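PDB 3ZXY: subtilisin-like protein from Prochloron didemni, which probably cleaves peptide bonds as a subtilisin-like serine endopeptidase of patellamide processing, this chain being the protease domain of a longer protein. Local coordinates for residues 33-37 with 38-42; 96-99 with 100-104; 120-123 with 124-128. The protein carries 1 engineered substitution. All blocks are in the same frame, centred on the assembly; numbering follows the deposited sequence. Where two conformers were deposited one is given.

Contact 1 of 3, residues 33-37 with 38-42; sequences VLPTL and APTAA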
loop_
_atom_site.group_PDB
_atom_site.type_symbol
_atom_site.label_atom_id
_atom_site.label_comp_id
_atom_site.label_asym_id
_atom_site.label_seq_id
_atom_site.Cartn_x
_atom_site.Cartn_y
_atom_site.Cartn_z
ATOM N N VAL A 33 -10.042 7.090 -12.074
ATOM C CA VAL A 33 -9.119 6.274 -12.844
ATOM C C VAL A 33 -8.266 7.195 -13.713
ATOM O O VAL A 33 -8.796 8.076 -14.423
ATOM C CB VAL A 33 -9.875 5.272 -13.716
ATOM C CG1 VAL A 33 -8.900 4.497 -14.587
ATOM C CG2 VAL A 33 -10.693 4.333 -12.845
ATOM N N LEU A 34 -6.952 6.996 -13.632
ATOM C CA LEU A 34 -5.964 7.783 -14.352
ATOM C C LEU A 34 -5.264 6.878 -15.365
ATOM O O LEU A 34 -4.280 6.206 -15.043
ATOM C CB LEU A 34 -4.939 8.385 -13.390
ATOM C CG LEU A 34 -5.474 9.346 -12.327
ATOM C CD1 LEU A 34 -4.351 9.787 -11.401
ATOM C CD2 LEU A 34 -6.146 10.549 -12.962
ATOM N N PRO A 35 -5.781 6.840 -16.598
ATOM C CA PRO A 35 -5.167 5.976 -17.593
ATOM C C PRO A 35 -3.729 6.367 -17.827
ATOM O O PRO A 35 -3.407 7.539 -18.002
ATOM C CB PRO A 35 -6.007 6.209 -18.850
ATOM C CG PRO A 35 -7.275 6.813 -18.375
ATOM C CD PRO A 35 -6.941 7.569 -17.132
ATOM N N THR A 36 -2.860 5.377 -17.796
ATOM C CA THR A 36 -1.488 5.625 -18.104
ATOM C C THR A 36 -1.325 4.780 -19.351
ATOM O O THR A 36 -2.104 4.992 -20.283
ATOM C CB THR A 36 -0.653 5.409 -16.836
ATOM O OG1 THR A 36 -1.211 6.277 -15.837
ATOM C CG2 THR A 36 0.798 5.798 -17.043
ATOM N N LEU A 37 -0.413 3.830 -19.435
ATOM C CA LEU A 37 -0.235 3.129 -20.710
ATOM C C LEU A 37 -0.922 1.760 -20.741
ATOM O O LEU A 37 -1.313 1.289 -21.818
ATOM C CB LEU A 37 1.249 3.042 -21.079
ATOM C CG LEU A 37 1.772 4.337 -21.721
ATOM C CD1 LEU A 37 3.236 4.210 -22.113
ATOM C CD2 LEU A 37 0.939 4.729 -22.937
ATOM N N ALA A 38 -1.084 1.143 -19.575
ATOM C CA ALA A 38 -1.768 -0.158 -19.460
ATOM C C ALA A 38 -3.297 -0.013 -19.579
ATOM O O ALA A 38 -3.864 1.056 -19.259
ATOM C CB ALA A 38 -1.414 -0.843 -18.143
ATOM N N PRO A 39 -3.985 -1.087 -20.016
ATOM C CA PRO A 39 -5.450 -1.056 -20.017
ATOM C C PRO A 39 -6.038 -0.737 -18.636
ATOM O O PRO A 39 -5.475 -1.127 -17.605
ATOM C CB PRO A 39 -5.837 -2.473 -20.460
ATOM C CG PRO A 39 -4.665 -2.934 -21.259
ATOM C CD PRO A 39 -3.462 -2.350 -20.573
ATOM N N THR A 40 -7.158 -0.019 -18.624
ATOM C CA THR A 40 -7.837 0.310 -17.378
ATOM C C THR A 40 -9.086 -0.544 -17.124
ATOM O O THR A 40 -9.590 -0.584 -15.994
ATOM C CB THR A 40 -8.232 1.794 -17.351
ATOM O OG1 THR A 40 -9.120 2.056 -18.435
ATOM C CG2 THR A 40 -6.987 2.683 -17.481
ATOM N N ALA A 41 -9.587 -1.211 -18.166
ATOM C CA ALA A 41 -10.808 -2.019 -18.061
ATOM C C ALA A 41 -10.546 -3.312 -17.290
ATOM O O ALA A 41 -9.623 -4.053 -17.613
ATOM C CB ALA A 41 -11.374 -2.332 -19.443
ATOM N N ALA A 42 -11.354 -3.569 -16.267
ATOM C CA ALA A 42 -11.250 -4.801 -15.497
ATOM C C ALA A 42 -11.944 -5.956 -16.210
ATOM O O ALA A 42 -12.961 -5.778 -16.895
ATOM C CB ALA A 42 -11.842 -4.620 -14.111
HETATM O O HOH W 1 -3.359 2.684 -17.175
HETATM O O HOH W 2 -4.737 3.182 -20.803
#
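The methyl group of Thr40 overlaps Pro35, with CG2 of Thr40 3.8 Å from CA of Pro35 and almost as near its ring carbon CB. CG1 of Val33 reaches the same threonine from an adjoining side, 3.9 Å from CB of Thr40, the two branched side chains crossing at a slant. Thr40 holds OG1 between its backbone N and carbonyl carbon (chi1 61°), and this rotation turns the methyl rather than the hydroxyl onto Pro35. Residues 33-42 thus double back as an irregular loop. It leaves strand 30-33, an outermost strand of the parallel sheet of the subtilase fold, on the way to helix 47-60, which carries His51 of the predicted charge relay system; the side chain of Ala38 lies about 10 Å from that of Asp16, another predicted member of that system.

Two waters bridge the backbone across the bend. One accepts from N of Thr36 at 2.8 Å and donates to O of Ala38 at 2.7 Å. A second donates to the same O of Ala38 at 2.8 Å and, over a longer 3.2 Å, to O of Thr36. On the limb before the bend, OG1 of Thr36 donates to O of Leu34 from 42° above the carbonyl plane. The side chains of Leu34, Thr36 and Leu37 rest against helix 91-103, while Thr40 touches Pro80 at the end of strand 75-80.

Contact 2 of 3, residues 96-99 with 100-104; sequences RGIE and RAVNA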
loop_
_atom_site.group_PDB
_atom_site.type_symbol
_atom_site.label_atom_id
_atom_site.label_comp_id
_atom_site.label_asym_id
_atom_site.label_seq_id
_atom_site.Cartn_x
_atom_site.Cartn_y
_atom_site.Cartn_z
ATOM N N ARG A 96 6.622 5.232 -14.516
ATOM C CA ARG A 96 5.606 6.044 -15.184
ATOM C C ARG A 96 4.343 6.184 -14.331
ATOM O O ARG A 96 3.761 7.264 -14.243
ATOM C CB ARG A 96 5.250 5.430 -16.538
ATOM C CG ARG A 96 4.303 6.280 -17.358
ATOM C CD ARG A 96 3.935 5.655 -18.700
ATOM N NE ARG A 96 5.104 5.310 -19.523
ATOM C CZ ARG A 96 5.618 4.085 -19.664
ATOM N NH1 ARG A 96 5.077 3.032 -19.052
ATOM N NH2 ARG A 96 6.684 3.902 -20.445
ATOM N N GLY A 97 3.922 5.094 -13.701
ATOM C CA GLY A 97 2.747 5.121 -12.845
ATOM C C GLY A 97 2.974 5.993 -11.624
ATOM O O GLY A 97 2.072 6.695 -11.173
ATOM N N ILE A 98 4.170 5.901 -11.052
ATOM C CA ILE A 98 4.516 6.700 -9.881
ATOM C C ILE A 98 4.456 8.191 -10.233
ATOM O O ILE A 98 3.847 8.981 -9.516
ATOM C CB ILE A 98 5.903 6.319 -9.339
ATOM C CG1 ILE A 98 5.858 4.934 -8.681
ATOM C CG2 ILE A 98 6.406 7.370 -8.354
ATOM C CD1 ILE A 98 7.223 4.345 -8.371
ATOM N N GLU A 99 5.057 8.577 -11.353
ATOM C CA GLU A 99 5.005 9.988 -11.768
ATOM C C GLU A 99 3.552 10.443 -12.014
ATOM O O GLU A 99 3.181 11.571 -11.660
ATOM C CB GLU A 99 5.961 10.214 -12.967
ATOM C CG GLU A 99 7.385 9.852 -12.539
ATOM C CD GLU A 99 8.514 10.236 -13.470
ATOM O OE1 GLU A 99 8.292 10.895 -14.512
ATOM O OE2 GLU A 99 9.666 9.863 -13.115
ATOM N N ARG A 100 2.726 9.577 -12.599
ATOM C CA ARG A 100 1.308 9.883 -12.836
ATOM C C ARG A 100 0.624 10.204 -11.507
ATOM O O ARG A 100 -0.116 11.172 -11.379
ATOM C CB ARG A 100 0.612 8.678 -13.500
ATOM C CG ARG A 100 -0.812 8.912 -13.992
ATOM C CD ARG A 100 -0.844 9.613 -15.342
ATOM N NE ARG A 100 -2.136 9.474 -16.035
ATOM C CZ ARG A 100 -3.158 10.330 -15.977
ATOM N NH1 ARG A 100 -3.091 11.456 -15.276
ATOM N NH2 ARG A 100 -4.268 10.061 -16.651
ATOM N N ALA A 101 0.894 9.369 -10.513
ATOM C CA ALA A 101 0.282 9.537 -9.200
ATOM C C ALA A 101 0.762 10.796 -8.500
ATOM O O ALA A 101 -0.043 11.532 -7.945
ATOM C CB ALA A 101 0.560 8.325 -8.320
ATOM N N VAL A 102 2.069 11.040 -8.503
ATOM C CA VAL A 102 2.613 12.259 -7.895
ATOM C C VAL A 102 1.985 13.496 -8.552
ATOM O O VAL A 102 1.551 14.447 -7.869
ATOM C CB VAL A 102 4.153 12.329 -8.018
ATOM C CG1 VAL A 102 4.659 13.706 -7.587
ATOM C CG2 VAL A 102 4.825 11.218 -7.222
ATOM N N ASN A 103 1.924 13.497 -9.886
ATOM C CA ASN A 103 1.377 14.641 -10.610
ATOM C C ASN A 103 -0.115 14.880 -10.383
ATOM O O ASN A 103 -0.583 16.008 -10.526
ATOM C CB ASN A 103 1.676 14.511 -12.099
ATOM C CG ASN A 103 3.147 14.686 -12.401
ATOM O OD1 ASN A 103 3.849 15.427 -11.711
ATOM N ND2 ASN A 103 3.616 14.041 -13.456
ATOM N N ALA A 104 -0.835 13.832 -9.980
ATOM C CA ALA A 104 -2.257 13.895 -9.648
ATOM C C ALA A 104 -2.493 14.232 -8.166
ATOM O O ALA A 104 -3.642 14.253 -7.708
ATOM C CB ALA A 104 -2.937 12.577 -9.992
#
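The carboxamide of Asn103 turns one face to the backbone oxygen of Glu99, which stands over the amide plane 3.2 Å from CG of Asn103. ND2 of Asn103 is as close, 3.1 Å from O of Glu99, but the oxygen sits over the face, not in the direction of the amide hydrogens, and the angle is too poor for a hydrogen bond. The oxygen is gripped instead by the backbone N of Asn103 at 2.9 Å. A chi1 of -70° sets CG of Asn103 beside its own backbone N and folds the amide back over the preceding turn. The guanidinium groups find partners beyond the two turns: Arg96 forms a salt bridge through NH1 with Asp93, and Arg100, bent at chi2 (81°), gives an NH2 hydrogen bond to O of Pro35.

These residues form the last turns of helix 91-103, which makes the beta-alpha-beta crossover from strand 75-80 to strand 108-111, passing over strand 11-16, which lies between them in the sheet. Its backbone bonds run from residue i+4 to i, the straightest from N of Val102 to O of Ile98 at 172°. CG2 of Val102 also comes within 3.4 Å of O of Ile98, and CG2 of each residue meets the other more loosely at 4.3 Å. On the buried side Ala101 lies on Ala13 and Leu15 of strand 11-16, Val102 on Ile109, and Ile98 reaches Leu15 and Ile111 as well as Leu126 and Cys133 of helix 124-135. N of Ala104 makes weak bonds to O of Arg100 and O of Ala101 as the helix ends.

Contact 3 of 3, residues 120-123 with 124-128; sequences GEAD and GWLEN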
loop_
_atom_site.group_PDB
_atom_site.type_symbol
_atom_site.label_atom_id
_atom_site.label_comp_id
_atom_site.label_asym_id
_atom_site.label_seq_id
_atom_site.Cartn_x
_atom_site.Cartn_y
_atom_site.Cartn_z
ATOM N N GLY A 120 18.903 -4.605 -3.621
ATOM C CA GLY A 120 18.000 -3.460 -3.654
ATOM C C GLY A 120 18.356 -2.462 -4.744
ATOM O O GLY A 120 17.902 -1.303 -4.696
ATOM N N GLU A 121 19.162 -2.899 -5.708
ATOM C CA GLU A 121 19.460 -2.116 -6.921
ATOM C C GLU A 121 18.203 -1.978 -7.772
ATOM O O GLU A 121 17.353 -2.854 -7.789
ATOM C CB GLU A 121 20.600 -2.745 -7.749
ATOM C CG GLU A 121 20.278 -4.031 -8.540
ATOM C CD GLU A 121 20.274 -5.308 -7.701
ATOM O OE1 GLU A 121 20.513 -5.217 -6.484
ATOM O OE2 GLU A 121 20.033 -6.429 -8.253
ATOM N N ALA A 122 18.095 -0.856 -8.471
ATOM C CA ALA A 122 16.942 -0.590 -9.322
ATOM C C ALA A 122 17.394 0.201 -10.537
ATOM O O ALA A 122 18.455 0.834 -10.528
ATOM C CB ALA A 122 15.887 0.174 -8.560
ATOM N N ASP A 123 16.589 0.126 -11.586
ATOM C CA ASP A 123 16.834 0.898 -12.797
ATOM C C ASP A 123 16.742 2.377 -12.458
ATOM O O ASP A 123 15.978 2.781 -11.563
ATOM C CB ASP A 123 15.805 0.542 -13.871
ATOM C CG ASP A 123 15.957 -0.893 -14.388
ATOM O OD1 ASP A 123 17.107 -1.408 -14.492
ATOM O OD2 ASP A 123 14.912 -1.518 -14.705
ATOM N N GLY A 124 17.512 3.180 -13.179
ATOM C CA GLY A 124 17.577 4.603 -12.924
ATOM C C GLY A 124 16.228 5.295 -13.009
ATOM O O GLY A 124 15.977 6.232 -12.256
ATOM N N TRP A 125 15.351 4.841 -13.908
ATOM C CA TRP A 125 14.031 5.463 -14.052
ATOM C C TRP A 125 13.239 5.298 -12.785
ATOM O O TRP A 125 12.524 6.222 -12.360
ATOM C CB TRP A 125 13.217 4.838 -15.177
ATOM C CG TRP A 125 13.798 4.933 -16.548
ATOM C CD1 TRP A 125 14.332 3.900 -17.313
ATOM C CD2 TRP A 125 13.905 6.131 -17.390
ATOM N NE1 TRP A 125 14.752 4.364 -18.528
ATOM C CE2 TRP A 125 14.530 5.695 -18.642
ATOM C CE3 TRP A 125 13.559 7.471 -17.237
ATOM C CZ2 TRP A 125 14.787 6.575 -19.681
ATOM C CZ3 TRP A 125 13.827 8.354 -18.292
ATOM C CH2 TRP A 125 14.427 7.915 -19.485
ATOM N N LEU A 126 13.324 4.109 -12.182
ATOM C CA LEU A 126 12.579 3.829 -10.957
ATOM C C LEU A 126 13.203 4.580 -9.785
ATOM O O LEU A 126 12.477 5.142 -8.970
ATOM C CB LEU A 126 12.491 2.317 -10.663
ATOM C CG LEU A 126 11.681 1.926 -9.426
ATOM C CD1 LEU A 126 10.253 2.479 -9.481
ATOM C CD2 LEU A 126 11.647 0.417 -9.291
ATOM N N GLU A 127 14.534 4.611 -9.712
ATOM C CA GLU A 127 15.223 5.379 -8.672
ATOM C C GLU A 127 14.772 6.838 -8.710
ATOM O O GLU A 127 14.498 7.440 -7.677
ATOM C CB GLU A 127 16.739 5.305 -8.850
ATOM C CG GLU A 127 17.346 3.970 -8.446
ATOM C CD GLU A 127 18.858 3.936 -8.644
ATOM O OE1 GLU A 127 19.370 4.594 -9.570
ATOM O OE2 GLU A 127 19.531 3.221 -7.864
ATOM N N ASN A 128 14.667 7.383 -9.917
ATOM C CA ASN A 128 14.289 8.780 -10.099
ATOM C C ASN A 128 12.852 9.030 -9.680
ATOM O O ASN A 128 12.545 10.069 -9.102
ATOM C CB ASN A 128 14.466 9.196 -11.563
ATOM C CG ASN A 128 15.926 9.378 -11.958
ATOM O OD1 ASN A 128 16.832 9.284 -11.124
ATOM N ND2 ASN A 128 16.159 9.647 -13.234
HETATM O O HOH W 3 20.609 0.728 -8.459
#
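This is a local contact at a helix start, where the loop after strand 115-117 runs into helix 124-135 on the surface of the subtilase domain. Ala122 faces the first turn: its CB is 4.1 Å from CG of Glu127 and 4.3 Å from CD2 of Leu126, so one methyl group meets both the aliphatic part of the glutamate and the tip of the leucine.

Asp123 occupies the N-cap position, but its carboxylate makes no capping bond and leads away from the turn. The link into the helix is made by its backbone. O of Asp123 accepts a nearly straight bond from N of Glu127 (3.0 Å, 169°), and a weak, strongly bent one from N of Leu126 at the same length. The next rung, from N of Asn128 to O of Gly124 at 2.9 Å, is already regular helix.

Glu127 sets CG beside its own backbone N (chi1 -74°) and extends beyond it, which carries the side chain back alongside Ala122 rather than out along the helix. Its carboxylate thereby reaches a water that donates to OE2 of Glu127 at 2.8 Å and accepts from N of Ala122 at 3.0 Å, tying the glutamate to the loop backbone. A negative group near this end of the helix would probably be favoured by the helix dipole.

Within the loop, the carboxylate of Glu121 accepts hydrogen bonds from the backbone N atoms of Asp118 and Phe119. Gln91, at the start of helix 91-103, accepts through OE1 from N of Asp123. Trp125 lies on Leu92 of that helix, and Leu126 touches Gln91 of the same helix and Leu158 of a loop, with helix 124-135 leading on to strand 139-143 of the parallel sheet.

How the contacts relate
The three contacts come in series along the chain, all within the subtilase domain. Contact 2, on helix 91-103, stands between the others. Its centre is about 13 Å from that of contact 1, and the two touch: CG of Arg100 packs on OG1 of Thr36, and CB of Ala104 on CD1 of Leu34. The centres of contacts 2 and 3 are about 16 Å apart, and they meet where CD1 of Leu126 packs on CD1 of Ile98. Contacts 1 and 3 do not touch, their nearest atoms being about 12 Å apart. Helix 91-103, packed on the parallel sheet, thus connects the surface loop leading toward the helix of predicted catalytic His51 with the next crossover helix, 124-135.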